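Local coordinates for protein-tyrosine-phosphatase PTP1 (Arabidopsis thaliana, PDB 6KRW) that dephosphorylates phosphotyrosine in proteins such as the MAP kinase MPK6, and MPK4 in vitro, and with MKP1 modulates plant defence, at residues A[4-7]-A[8-11]; A[254-258]-A[259-263]; A[120-123]-A[124-128]; A[10-13]-A[14-17]; A[111-114]-A[115-118]. One frame throughout, in Å; residues are numbered along the deposited sequence.

Contact 1: residues A[4-7]-A[8-11]; sequences SLSS and DQLN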
loop_
_atom_site.group_PDB
_atom_site.type_symbol
_atom_site.label_atom_id
_atom_site.label_comp_id
_atom_site.label_asym_id
_atom_site.label_seq_id
_atom_site.Cartn_x
_atom_site.Cartn_y
_atom_site.Cartn_z
ATOM N N SER A 4 6.812 -22.208 -6.662
ATOM C CA SER A 4 6.397 -23.401 -7.441
ATOM C C SER A 4 5.002 -23.140 -7.990
ATOM O O SER A 4 4.065 -23.063 -7.192
ATOM C CB SER A 4 6.428 -24.648 -6.615
ATOM O OG SER A 4 7.761 -24.978 -6.273
ATOM N N LEU A 5 4.874 -23.008 -9.302
ATOM C CA LEU A 5 3.553 -22.699 -9.898
ATOM C C LEU A 5 2.933 -23.979 -10.448
ATOM O O LEU A 5 3.670 -24.861 -10.916
ATOM C CB LEU A 5 3.726 -21.672 -11.019
ATOM C CG LEU A 5 3.795 -20.200 -10.605
ATOM C CD1 LEU A 5 2.567 -19.767 -9.825
ATOM C CD2 LEU A 5 5.049 -19.919 -9.799
ATOM N N SER A 6 1.612 -24.042 -10.460
ATOM C CA SER A 6 0.895 -25.140 -11.148
ATOM C C SER A 6 0.923 -24.904 -12.663
ATOM O O SER A 6 1.299 -23.797 -13.124
ATOM C CB SER A 6 -0.502 -25.266 -10.630
ATOM O OG SER A 6 -1.254 -24.099 -10.927
ATOM N N SER A 7 0.538 -25.918 -13.428
ATOM C CA SER A 7 0.386 -25.782 -14.898
ATOM C C SER A 7 -0.614 -24.664 -15.203
ATOM O O SER A 7 -0.312 -23.812 -16.066
ATOM C CB SER A 7 -0.026 -27.079 -15.524
ATOM O OG SER A 7 0.999 -28.046 -15.363
ATOM N N ASP A 8 -1.739 -24.643 -14.493
ATOM C CA ASP A 8 -2.771 -23.591 -14.661
ATOM C C ASP A 8 -2.131 -22.218 -14.449
ATOM O O ASP A 8 -2.343 -21.322 -15.283
ATOM C CB ASP A 8 -3.930 -23.787 -13.684
ATOM C CG ASP A 8 -4.621 -25.130 -13.812
ATOM O OD1 ASP A 8 -4.511 -25.753 -14.887
ATOM O OD2 ASP A 8 -5.247 -25.548 -12.827
ATOM N N GLN A 9 -1.372 -22.055 -13.369
ATOM C CA GLN A 9 -0.795 -20.735 -13.016
ATOM C C GLN A 9 0.212 -20.318 -14.089
ATOM O O GLN A 9 0.212 -19.131 -14.472
ATOM C CB GLN A 9 -0.157 -20.792 -11.630
ATOM C CG GLN A 9 -1.177 -20.893 -10.505
ATOM C CD GLN A 9 -0.542 -21.014 -9.141
ATOM O OE1 GLN A 9 0.389 -21.790 -8.934
ATOM N NE2 GLN A 9 -1.071 -20.266 -8.188
ATOM N N LEU A 10 1.012 -21.265 -14.582
ATOM C CA LEU A 10 2.028 -20.920 -15.613
ATOM C C LEU A 10 1.334 -20.472 -16.904
ATOM O O LEU A 10 1.783 -19.475 -17.507
ATOM C CB LEU A 10 2.926 -22.133 -15.881
ATOM C CG LEU A 10 4.147 -22.243 -14.982
ATOM C CD1 LEU A 10 4.881 -23.543 -15.259
ATOM C CD2 LEU A 10 5.063 -21.042 -15.170
ATOM N N ASN A 11 0.303 -21.198 -17.333
ATOM C CA ASN A 11 -0.466 -20.820 -18.552
ATOM C C ASN A 11 -1.043 -19.414 -18.369
ATOM O O ASN A 11 -1.034 -18.611 -19.321
ATOM C CB ASN A 11 -1.585 -21.814 -18.827
ATOM C CG ASN A 11 -1.076 -23.150 -19.314
ATOM O OD1 ASN A 11 -0.004 -23.235 -19.903
ATOM N ND2 ASN A 11 -1.843 -24.199 -19.082
#
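Ser6 and Gln9 form a capping box at the start of helix 7-24, with Ser6 as the N-cap. The Gln9 side chain runs back over the residues before the helix. Its CB meets Leu5 CD1 at 3.4 Å. Its CG passes Ser6 OG at 3.2 Å. CD again lies against Leu5 CD1. At the tip, OE1 accepts from Ser6 N over 3.0 Å; the bond is nearly straight (169°) and arrives in the carbonyl plane, on a lone pair. Ser6 OG also points at OE1, but that bond is long and weak. The other Gln9 tip atom, NE2, is bonded to Leu258 O at the end of helix 242-259.

The return half of the box is Gln9 N donating to Ser6 OG at 3.2 Å. The Ser6 hydroxyl can accept it because OG sits between the backbone N and the carbonyl carbon (chi1 64°). Two first-turn amides are also taken up: Leu10 N by Ser6 O and Asn11 N by Ser7 O. The Leu5 side chain crosses that of Gln9 at about a right angle. Leu5 CB also rests against Leu10 CG at 4.0 Å.

Contact 2: residues A[254-258]-A[259-263]; sequences IQRIL and AGDMS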
loop_
_atom_site.group_PDB
_atom_site.type_symbol
_atom_site.label_atom_id
_atom_site.label_comp_id
_atom_site.label_asym_id
_atom_site.label_seq_id
_atom_site.Cartn_x
_atom_site.Cartn_y
_atom_site.Cartn_z
ATOM N N ILE A 254 -0.575 -9.155 -10.001
ATOM C CA ILE A 254 0.145 -10.457 -10.040
ATOM C C ILE A 254 -0.635 -11.521 -9.263
ATOM O O ILE A 254 -0.818 -12.624 -9.797
ATOM C CB ILE A 254 1.585 -10.269 -9.542
ATOM C CG1 ILE A 254 2.370 -9.375 -10.503
ATOM C CG2 ILE A 254 2.246 -11.616 -9.292
ATOM C CD1 ILE A 254 2.669 -9.978 -11.838
ATOM N N GLN A 255 -1.104 -11.200 -8.057
ATOM C CA GLN A 255 -1.851 -12.210 -7.262
ATOM C C GLN A 255 -3.094 -12.658 -8.019
ATOM O O GLN A 255 -3.441 -13.848 -7.959
ATOM C CB GLN A 255 -2.221 -11.650 -5.904
ATOM C CG GLN A 255 -1.039 -11.590 -4.970
ATOM C CD GLN A 255 -1.416 -11.261 -3.553
ATOM O OE1 GLN A 255 -2.335 -10.473 -3.321
ATOM N NE2 GLN A 255 -0.695 -11.848 -2.598
ATOM N N ARG A 256 -3.801 -11.719 -8.627
ATOM C CA ARG A 256 -5.066 -12.087 -9.309
ATOM C C ARG A 256 -4.782 -12.928 -10.558
ATOM O O ARG A 256 -5.547 -13.844 -10.837
ATOM C CB ARG A 256 -5.865 -10.817 -9.602
ATOM C CG ARG A 256 -6.550 -10.272 -8.354
ATOM C CD ARG A 256 -7.042 -8.861 -8.537
ATOM N NE ARG A 256 -7.971 -8.735 -9.657
ATOM C CZ ARG A 256 -8.116 -7.638 -10.373
ATOM N NH1 ARG A 256 -7.481 -6.533 -10.022
ATOM N NH2 ARG A 256 -8.980 -7.622 -11.390
ATOM N N ILE A 257 -3.695 -12.664 -11.281
ATOM C CA ILE A 257 -3.303 -13.532 -12.422
ATOM C C ILE A 257 -3.046 -14.943 -11.889
ATOM O O ILE A 257 -3.558 -15.906 -12.470
ATOM C CB ILE A 257 -2.093 -12.961 -13.169
ATOM C CG1 ILE A 257 -2.445 -11.647 -13.863
ATOM C CG2 ILE A 257 -1.525 -13.993 -14.141
ATOM C CD1 ILE A 257 -1.217 -10.836 -14.270
ATOM N N LEU A 258 -2.292 -15.053 -10.797
ATOM C CA LEU A 258 -1.922 -16.371 -10.232
ATOM C C LEU A 258 -3.159 -17.088 -9.692
ATOM O O LEU A 258 -3.133 -18.324 -9.617
ATOM C CB LEU A 258 -0.895 -16.167 -9.119
ATOM C CG LEU A 258 0.493 -15.773 -9.601
ATOM C CD1 LEU A 258 1.380 -15.421 -8.413
ATOM C CD2 LEU A 258 1.122 -16.910 -10.406
ATOM N N ALA A 259 -4.214 -16.341 -9.369
ATOM C CA ALA A 259 -5.449 -16.948 -8.812
ATOM C C ALA A 259 -6.462 -17.236 -9.918
ATOM O O ALA A 259 -7.495 -17.838 -9.613
ATOM C CB ALA A 259 -6.036 -16.074 -7.745
ATOM N N GLY A 260 -6.184 -16.833 -11.153
ATOM C CA GLY A 260 -7.038 -17.159 -12.311
ATOM C C GLY A 260 -8.095 -16.102 -12.596
ATOM O O GLY A 260 -9.029 -16.424 -13.319
ATOM N N ASP A 261 -7.910 -14.862 -12.136
ATOM C CA ASP A 261 -8.890 -13.778 -12.387
ATOM C C ASP A 261 -8.525 -13.080 -13.699
ATOM O O ASP A 261 -7.577 -12.246 -13.732
ATOM C CB ASP A 261 -8.936 -12.836 -11.185
ATOM C CG ASP A 261 -9.816 -11.617 -11.397
ATOM O OD1 ASP A 261 -10.509 -11.556 -12.453
ATOM O OD2 ASP A 261 -9.737 -10.694 -10.538
ATOM N N MET A 262 -9.243 -13.400 -14.764
ATOM C CA MET A 262 -9.001 -12.842 -16.122
ATOM C C MET A 262 -9.025 -11.319 -16.065
ATOM O O MET A 262 -8.311 -10.699 -16.857
ATOM C CB MET A 262 -10.108 -13.278 -17.097
ATOM C CG MET A 262 -10.124 -14.741 -17.378
ATOM S SD MET A 262 -11.089 -15.074 -18.855
ATOM C CE MET A 262 -10.607 -16.781 -19.085
ATOM N N SER A 263 -9.835 -10.739 -15.174
ATOM C CA SER A 263 -10.057 -9.276 -15.220
ATOM C C SER A 263 -8.801 -8.522 -14.802
ATOM O O SER A 263 -8.731 -7.347 -15.121
ATOM C CB SER A 263 -11.227 -8.847 -14.373
ATOM O OG SER A 263 -10.990 -9.084 -12.996
HETATM O O HOH W 1 -9.458 -5.419 -13.277
#
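Arg256 and Asp261 join the last turn of helix 242-259 to the loop after it, across a Schellman motif at Gly260.

The backbone bonds close the helix. Asp261 N donates to Arg256 O at 2.9 Å, and Gly260 N donates to Ile257 O at 3.1 Å. The second donor lies well above the carbonyl plane. Gly260 has a positive phi (92°), which turns the chain out of the helix. Ala259 N makes weak bonds to both Gln255 O and Arg256 O.

The charged interaction lies beside this turn. The two side chains run side by side and point the same way. Arg256 NE gives a salt-bridge bond to Asp261 OD2 at 2.8 Å, nearly straight at 167°. OD2 lies in the guanidinium plane, but NE meets it from above the carboxylate plane. Arg256 NH2 adds a weak bond to the same oxygen. A bend at chi3 (58°) brings the guanidinium edge round to the aspartate. Arg256 NH1 is held by Asn252 and Thr270, so several partners fix the rotation of the group.

The other polar bonds tie in Ser263. Its OG accepts from Arg256 NH2 at 3.0 Å. Asp261 OD1 takes two bonds from one face of its plane: Ser263 OG at 2.6 Å, and Ser263 N, which makes an Asx turn. One water completes the group, accepting from Arg256 NH2 and donating to Ser263 O at 2.8 Å.

Contact 3: residues A[120-123]-A[124-128]; sequences FWEM and VIQQH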
loop_
_atom_site.group_PDB
_atom_site.type_symbol
_atom_site.label_atom_id
_atom_site.label_comp_id
_atom_site.label_asym_id
_atom_site.label_seq_id
_atom_site.Cartn_x
_atom_site.Cartn_y
_atom_site.Cartn_z
ATOM N N PHE A 120 -2.184 5.228 14.451
ATOM C CA PHE A 120 -1.615 4.268 13.482
ATOM C C PHE A 120 -1.331 2.924 14.148
ATOM O O PHE A 120 -1.724 1.872 13.607
ATOM C CB PHE A 120 -0.357 4.848 12.840
ATOM C CG PHE A 120 0.335 3.885 11.916
ATOM C CD1 PHE A 120 -0.055 3.768 10.587
ATOM C CD2 PHE A 120 1.384 3.096 12.383
ATOM C CE1 PHE A 120 0.582 2.867 9.751
ATOM C CE2 PHE A 120 2.005 2.189 11.541
ATOM C CZ PHE A 120 1.633 2.091 10.221
ATOM N N TRP A 121 -0.596 2.920 15.269
ATOM C CA TRP A 121 -0.257 1.634 15.896
ATOM C C TRP A 121 -1.494 0.952 16.455
ATOM O O TRP A 121 -1.529 -0.289 16.425
ATOM C CB TRP A 121 0.852 1.823 16.933
ATOM C CG TRP A 121 2.174 2.037 16.271
ATOM C CD1 TRP A 121 2.945 3.162 16.303
ATOM C CD2 TRP A 121 2.873 1.083 15.461
ATOM N NE1 TRP A 121 4.094 2.971 15.576
ATOM C CE2 TRP A 121 4.078 1.705 15.051
ATOM C CE3 TRP A 121 2.602 -0.230 15.051
ATOM C CZ2 TRP A 121 5.001 1.044 14.241
ATOM C CZ3 TRP A 121 3.517 -0.881 14.250
ATOM C CH2 TRP A 121 4.692 -0.240 13.842
ATOM N N GLU A 122 -2.474 1.732 16.934
ATOM C CA GLU A 122 -3.739 1.137 17.414
ATOM C C GLU A 122 -4.411 0.433 16.230
ATOM O O GLU A 122 -4.897 -0.696 16.409
ATOM C CB GLU A 122 -4.634 2.215 17.995
ATOM C CG GLU A 122 -5.897 1.649 18.588
ATOM C CD GLU A 122 -5.747 0.945 19.919
ATOM O OE1 GLU A 122 -4.853 1.312 20.665
ATOM O OE2 GLU A 122 -6.582 0.067 20.230
ATOM N N MET A 123 -4.389 1.057 15.056
ATOM C CA MET A 123 -4.962 0.423 13.838
ATOM C C MET A 123 -4.205 -0.879 13.525
ATOM O O MET A 123 -4.820 -1.904 13.220
ATOM C CB MET A 123 -4.874 1.379 12.647
ATOM C CG MET A 123 -5.382 0.758 11.372
ATOM S SD MET A 123 -5.376 1.923 9.977
ATOM C CE MET A 123 -3.602 2.106 9.705
ATOM N N VAL A 124 -2.869 -0.852 13.596
ATOM C CA VAL A 124 -2.045 -2.063 13.306
ATOM C C VAL A 124 -2.477 -3.199 14.237
ATOM O O VAL A 124 -2.643 -4.339 13.768
ATOM C CB VAL A 124 -0.548 -1.751 13.477
ATOM C CG1 VAL A 124 0.282 -3.016 13.435
ATOM C CG2 VAL A 124 -0.073 -0.743 12.452
ATOM N N ILE A 125 -2.610 -2.907 15.526
ATOM C CA ILE A 125 -2.987 -3.962 16.505
ATOM C C ILE A 125 -4.421 -4.417 16.238
ATOM O O ILE A 125 -4.652 -5.638 16.156
ATOM C CB ILE A 125 -2.795 -3.446 17.937
ATOM C CG1 ILE A 125 -1.318 -3.141 18.195
ATOM C CG2 ILE A 125 -3.366 -4.441 18.938
ATOM C CD1 ILE A 125 -1.070 -2.441 19.520
ATOM N N GLN A 126 -5.360 -3.474 16.112
ATOM C CA GLN A 126 -6.796 -3.828 15.985
ATOM C C GLN A 126 -7.042 -4.633 14.710
ATOM O O GLN A 126 -7.871 -5.546 14.746
ATOM C CB GLN A 126 -7.641 -2.560 15.992
ATOM C CG GLN A 126 -7.723 -1.881 17.359
ATOM C CD GLN A 126 -8.737 -0.764 17.385
ATOM O OE1 GLN A 126 -9.425 -0.512 16.389
ATOM N NE2 GLN A 126 -8.826 -0.092 18.523
ATOM N N GLN A 127 -6.327 -4.323 13.629
ATOM C CA GLN A 127 -6.504 -5.014 12.325
ATOM C C GLN A 127 -5.509 -6.178 12.182
ATOM O O GLN A 127 -5.554 -6.872 11.173
ATOM C CB GLN A 127 -6.331 -3.999 11.204
ATOM C CG GLN A 127 -7.356 -2.865 11.214
ATOM C CD GLN A 127 -8.775 -3.362 11.149
ATOM O OE1 GLN A 127 -9.045 -4.393 10.533
ATOM N NE2 GLN A 127 -9.676 -2.626 11.800
ATOM N N HIS A 128 -4.656 -6.399 13.180
ATOM C CA HIS A 128 -3.590 -7.454 13.187
ATOM C C HIS A 128 -2.853 -7.494 11.838
ATOM O O HIS A 128 -2.719 -8.572 11.219
ATOM C CB HIS A 128 -4.148 -8.819 13.620
ATOM C CG HIS A 128 -5.324 -9.323 12.858
ATOM N ND1 HIS A 128 -5.191 -9.954 11.644
ATOM C CD2 HIS A 128 -6.652 -9.238 13.096
ATOM C CE1 HIS A 128 -6.392 -10.245 11.162
ATOM N NE2 HIS A 128 -7.298 -9.845 12.048
#
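One face of the Phe120 ring carries Val124 CG2. This is a CH-pi contact, with the methyl carbon 4.1 Å from the Phe120 ring centroid and 26° off the normal. The Trp121 ring has Phe120 CD2 over the centre of one face. Val124 CG2 also reaches Trp121, at 3.8 Å from CE3, but obliquely. The valine therefore packs against both rings. With CG1 anti to the backbone N (chi1 170°), CG2 lies beside the N and is directed at Phe120. At the indole's polar end, Trp121 NE1 is bonded to Tyr150 O.

On another side of the helix, Gln126 NE2 donates to the anti lone pair of Glu122 OE2 at 2.8 Å. The carboxylate and amide planes are almost perpendicular (84°). OE2 is also bonded to Tyr186 OH, and NE2 to Pro80 O, so both groups have a second partner. Regular helical bonds run up to Gln127 N and Met123 O. The chain then leaves the helix in a Schellman motif at His128.

Helix 117-126 lies against the central sheet. Trp121 and Ile125 pack on strands 163-172 and 178-186, while Phe120 and Val124 touch Ile234 of strand 233-236, just before the active-site Cys237.

Contact 4: residues A[10-13]-A[14-17]; sequences LNHC and HQAL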
loop_
_atom_site.group_PDB
_atom_site.type_symbol
_atom_site.label_atom_id
_atom_site.label_comp_id
_atom_site.label_asym_id
_atom_site.label_seq_id
_atom_site.Cartn_x
_atom_site.Cartn_y
_atom_site.Cartn_z
ATOM N N LEU A 10 1.012 -21.265 -14.582
ATOM C CA LEU A 10 2.028 -20.920 -15.613
ATOM C C LEU A 10 1.334 -20.472 -16.904
ATOM O O LEU A 10 1.783 -19.475 -17.507
ATOM C CB LEU A 10 2.926 -22.133 -15.881
ATOM C CG LEU A 10 4.147 -22.243 -14.982
ATOM C CD1 LEU A 10 4.881 -23.543 -15.259
ATOM C CD2 LEU A 10 5.063 -21.042 -15.170
ATOM N N ASN A 11 0.303 -21.198 -17.333
ATOM C CA ASN A 11 -0.466 -20.820 -18.552
ATOM C C ASN A 11 -1.043 -19.414 -18.369
ATOM O O ASN A 11 -1.034 -18.611 -19.321
ATOM C CB ASN A 11 -1.585 -21.814 -18.827
ATOM C CG ASN A 11 -1.076 -23.150 -19.314
ATOM O OD1 ASN A 11 -0.004 -23.235 -19.903
ATOM N ND2 ASN A 11 -1.843 -24.199 -19.082
ATOM N N HIS A 12 -1.542 -19.114 -17.180
ATOM C CA HIS A 12 -2.174 -17.787 -16.953
ATOM C C HIS A 12 -1.089 -16.704 -16.966
ATOM O O HIS A 12 -1.318 -15.638 -17.532
ATOM C CB HIS A 12 -3.017 -17.818 -15.681
ATOM C CG HIS A 12 -4.269 -18.628 -15.831
ATOM N ND1 HIS A 12 -4.914 -18.769 -17.050
ATOM C CD2 HIS A 12 -5.031 -19.280 -14.933
ATOM C CE1 HIS A 12 -5.991 -19.506 -16.891
ATOM N NE2 HIS A 12 -6.087 -19.826 -15.600
ATOM N N CYS A 13 0.084 -17.008 -16.415
ATOM C CA CYS A 13 1.180 -16.009 -16.454
ATOM C C CYS A 13 1.645 -15.776 -17.906
ATOM O O CYS A 13 1.919 -14.618 -18.256
ATOM C CB CYS A 13 2.349 -16.452 -15.576
ATOM S SG CYS A 13 1.988 -16.369 -13.803
ATOM N N HIS A 14 1.774 -16.836 -18.708
ATOM C CA HIS A 14 2.176 -16.683 -20.127
ATOM C C HIS A 14 1.132 -15.853 -20.870
ATOM O O HIS A 14 1.483 -14.936 -21.620
ATOM C CB HIS A 14 2.388 -18.052 -20.786
ATOM C CG HIS A 14 3.710 -18.661 -20.472
ATOM N ND1 HIS A 14 4.890 -18.167 -20.990
ATOM C CD2 HIS A 14 4.040 -19.715 -19.703
ATOM C CE1 HIS A 14 5.898 -18.894 -20.549
ATOM N NE2 HIS A 14 5.397 -19.848 -19.760
ATOM N N GLN A 15 -0.135 -16.162 -20.646
ATOM C CA GLN A 15 -1.236 -15.426 -21.310
ATOM C C GLN A 15 -1.179 -13.959 -20.904
ATOM O O GLN A 15 -1.236 -13.084 -21.789
ATOM C CB GLN A 15 -2.562 -16.065 -20.923
ATOM C CG GLN A 15 -2.788 -17.412 -21.591
ATOM C CD GLN A 15 -3.847 -18.214 -20.871
ATOM O OE1 GLN A 15 -4.514 -17.713 -19.967
ATOM N NE2 GLN A 15 -3.971 -19.478 -21.238
ATOM N N ALA A 16 -1.037 -13.691 -19.610
ATOM C CA ALA A 16 -0.940 -12.298 -19.126
ATOM C C ALA A 16 0.314 -11.633 -19.696
ATOM O O ALA A 16 0.254 -10.464 -20.065
ATOM C CB ALA A 16 -0.936 -12.257 -17.629
ATOM N N LEU A 17 1.434 -12.355 -19.717
ATOM C CA LEU A 17 2.695 -11.725 -20.186
ATOM C C LEU A 17 2.523 -11.248 -21.629
ATOM O O LEU A 17 2.966 -10.142 -21.964
ATOM C CB LEU A 17 3.839 -12.729 -20.071
ATOM C CG LEU A 17 5.205 -12.224 -20.535
ATOM C CD1 LEU A 17 5.607 -10.918 -19.872
ATOM C CD2 LEU A 17 6.273 -13.280 -20.290
#
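Leu17 N donates to Cys13 O at 2.7 Å, the shortest of four helical bonds here. The others link His14 N to Leu10 O, Gln15 N to Asn11 O, and Ala16 N to His12 O. Together they form one regular length of helix 7-24.

The side-chain bond joins residues three apart. His12 ND1 donates to Gln15 OE1 at 3.1 Å, and the bond is close to straight (163°). The oxygen lies in the imidazole plane, at the ring edge. Seen from the amide the fit differs: ND1 stands above the carbonyl plane rather than on a lone pair, and ring and amide planes are 62° apart. Gln15 is extended beyond CG (chi2 161°), which carries its amide back along the helix beside His12. On the way its CG passes Asn11 O at 3.1 Å. The geometry is consistent with a proton on His12 ND1.

His14 CD2 approaches Leu10 O at 3.2 Å, and its NE2 is bonded to Thr306 OG1 at the C-terminus. Cys13 and Ala16 turn to the interior. They pack on Leu258 and Ile257 of helix 242-259, and on Thr303 and Leu299 of helix 285-303. This face thus packs on both of those helices.

Contact 5: residues A[111-114]-A[115-118]; sequences GPLP and HTME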
loop_
_atom_site.group_PDB
_atom_site.type_symbol
_atom_site.label_atom_id
_atom_site.label_comp_id
_atom_site.label_asym_id
_atom_site.label_seq_id
_atom_site.Cartn_x
_atom_site.Cartn_y
_atom_site.Cartn_z
ATOM N N GLY A 111 1.341 8.750 5.407
ATOM C CA GLY A 111 2.513 8.660 6.308
ATOM C C GLY A 111 2.057 9.313 7.615
ATOM O O GLY A 111 1.548 10.439 7.607
ATOM N N PRO A 112 2.094 8.652 8.827
ATOM C CA PRO A 112 1.580 9.167 10.110
ATOM C C PRO A 112 2.172 10.518 10.504
ATOM O O PRO A 112 3.359 10.770 10.262
ATOM C CB PRO A 112 1.948 8.100 11.145
ATOM C CG PRO A 112 2.029 6.840 10.324
ATOM C CD PRO A 112 2.511 7.256 8.960
ATOM N N LEU A 113 1.330 11.367 11.092
ATOM C CA LEU A 113 1.749 12.657 11.686
ATOM C C LEU A 113 2.159 12.377 13.121
ATOM O O LEU A 113 1.778 11.347 13.658
ATOM C CB LEU A 113 0.543 13.601 11.617
ATOM C CG LEU A 113 0.088 13.956 10.208
ATOM C CD1 LEU A 113 -1.362 14.393 10.205
ATOM C CD2 LEU A 113 0.979 15.040 9.623
ATOM N N PRO A 114 2.953 13.260 13.782
ATOM C CA PRO A 114 3.333 13.035 15.172
ATOM C C PRO A 114 2.111 12.738 16.051
ATOM O O PRO A 114 2.173 11.837 16.856
ATOM C CB PRO A 114 3.981 14.356 15.577
ATOM C CG PRO A 114 4.451 14.951 14.274
ATOM C CD PRO A 114 3.398 14.553 13.261
ATOM N N HIS A 115 1.018 13.466 15.864
ATOM C CA HIS A 115 -0.204 13.302 16.695
ATOM C C HIS A 115 -1.116 12.177 16.182
ATOM O O HIS A 115 -2.144 11.964 16.846
ATOM C CB HIS A 115 -0.931 14.632 16.814
ATOM C CG HIS A 115 -1.191 15.288 15.509
ATOM N ND1 HIS A 115 -0.176 15.820 14.734
ATOM C CD2 HIS A 115 -2.341 15.509 14.845
ATOM C CE1 HIS A 115 -0.703 16.352 13.648
ATOM N NE2 HIS A 115 -2.031 16.171 13.693
ATOM N N THR A 116 -0.769 11.450 15.118
ATOM C CA THR A 116 -1.588 10.267 14.707
ATOM C C THR A 116 -0.793 8.969 14.818
ATOM O O THR A 116 -1.274 7.923 14.341
ATOM C CB THR A 116 -2.208 10.429 13.312
ATOM O OG1 THR A 116 -1.229 10.374 12.274
ATOM C CG2 THR A 116 -2.973 11.728 13.186
ATOM N N MET A 117 0.391 9.005 15.428
ATOM C CA MET A 117 1.171 7.751 15.535
ATOM C C MET A 117 0.523 6.741 16.491
ATOM O O MET A 117 0.567 5.539 16.176
ATOM C CB MET A 117 2.602 8.062 15.971
ATOM C CG MET A 117 3.322 8.903 14.955
ATOM S SD MET A 117 5.038 9.226 15.396
ATOM C CE MET A 117 5.499 10.279 14.025
ATOM N N GLU A 118 -0.078 7.186 17.605
ATOM C CA GLU A 118 -0.805 6.218 18.462
ATOM C C GLU A 118 -1.985 5.645 17.666
ATOM O O GLU A 118 -2.196 4.426 17.717
ATOM C CB GLU A 118 -1.293 6.844 19.769
ATOM C CG GLU A 118 -1.906 5.818 20.701
ATOM C CD GLU A 118 -2.388 6.358 22.032
ATOM O OE1 GLU A 118 -3.046 5.597 22.772
ATOM O OE2 GLU A 118 -2.132 7.546 22.317
HETATM O O HOH W 2 0.514 10.099 18.367
#
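Thr116 and Leu113 are joined by two hydrogen bonds. Thr116 N donates to Leu113 O at 2.9 Å, coming from above the carbonyl plane. In return, Leu113 N donates to Thr116 OG1 at 3.0 Å. The threonine hydroxyl faces back to Leu113 because OG1 lies between its own backbone N and carbonyl carbon (chi1 70°). A water donates to Pro114 O at 2.8 Å and accepts from Glu118 N, bridging the turn to the helix.

The segment is the turn that leads from strand 106-109 into helix 117-126. Thr116 holds the N-cap position, but its side chain makes no capping bond; its hydroxyl serves the turn instead. Gly111 bonds through its backbone to Ser238, which lies in the predicted substrate-binding loop beside the catalytic Cys237. Arg64 NE donates to Gly111 O.

Packing surrounds these bonds. The His115 ring lies alongside Leu113, with CE1 3.6 Å from Leu113 CB, and its NE2 is bonded to Glu61 O. Met117, extended beyond CG, lies along the turn. Its CG sits 3.2 Å from Leu113 O and 4.1 Å from Pro112 CB, and its CE reaches Pro114 CA at 3.7 Å.

In the fold
Along the chain the order is contact 1, 4, 5, 3, 2. The contacts fall into two groups; contact 5 lies across the chain's centre from contacts 1, 2 and 4. Contacts 1 and 4 share Leu10 and Asn11 on helix 7-24, with centres 8 Å apart. Contact 2 ends helix 242-259 and touches both: Gln9 is bonded to Leu258, whose side chain also packs on Leu5 and Cys13. Helix 7-24 is thereby packed against the end of helix 242-259. Contacts 5 and 3 begin and end helix 117-126, with centres 13 Å apart, and meet where Phe120 packs on Pro112. This pair lies nearer the active-site cysteine. Centres of contacts 1 and 5 are about 42 Å apart.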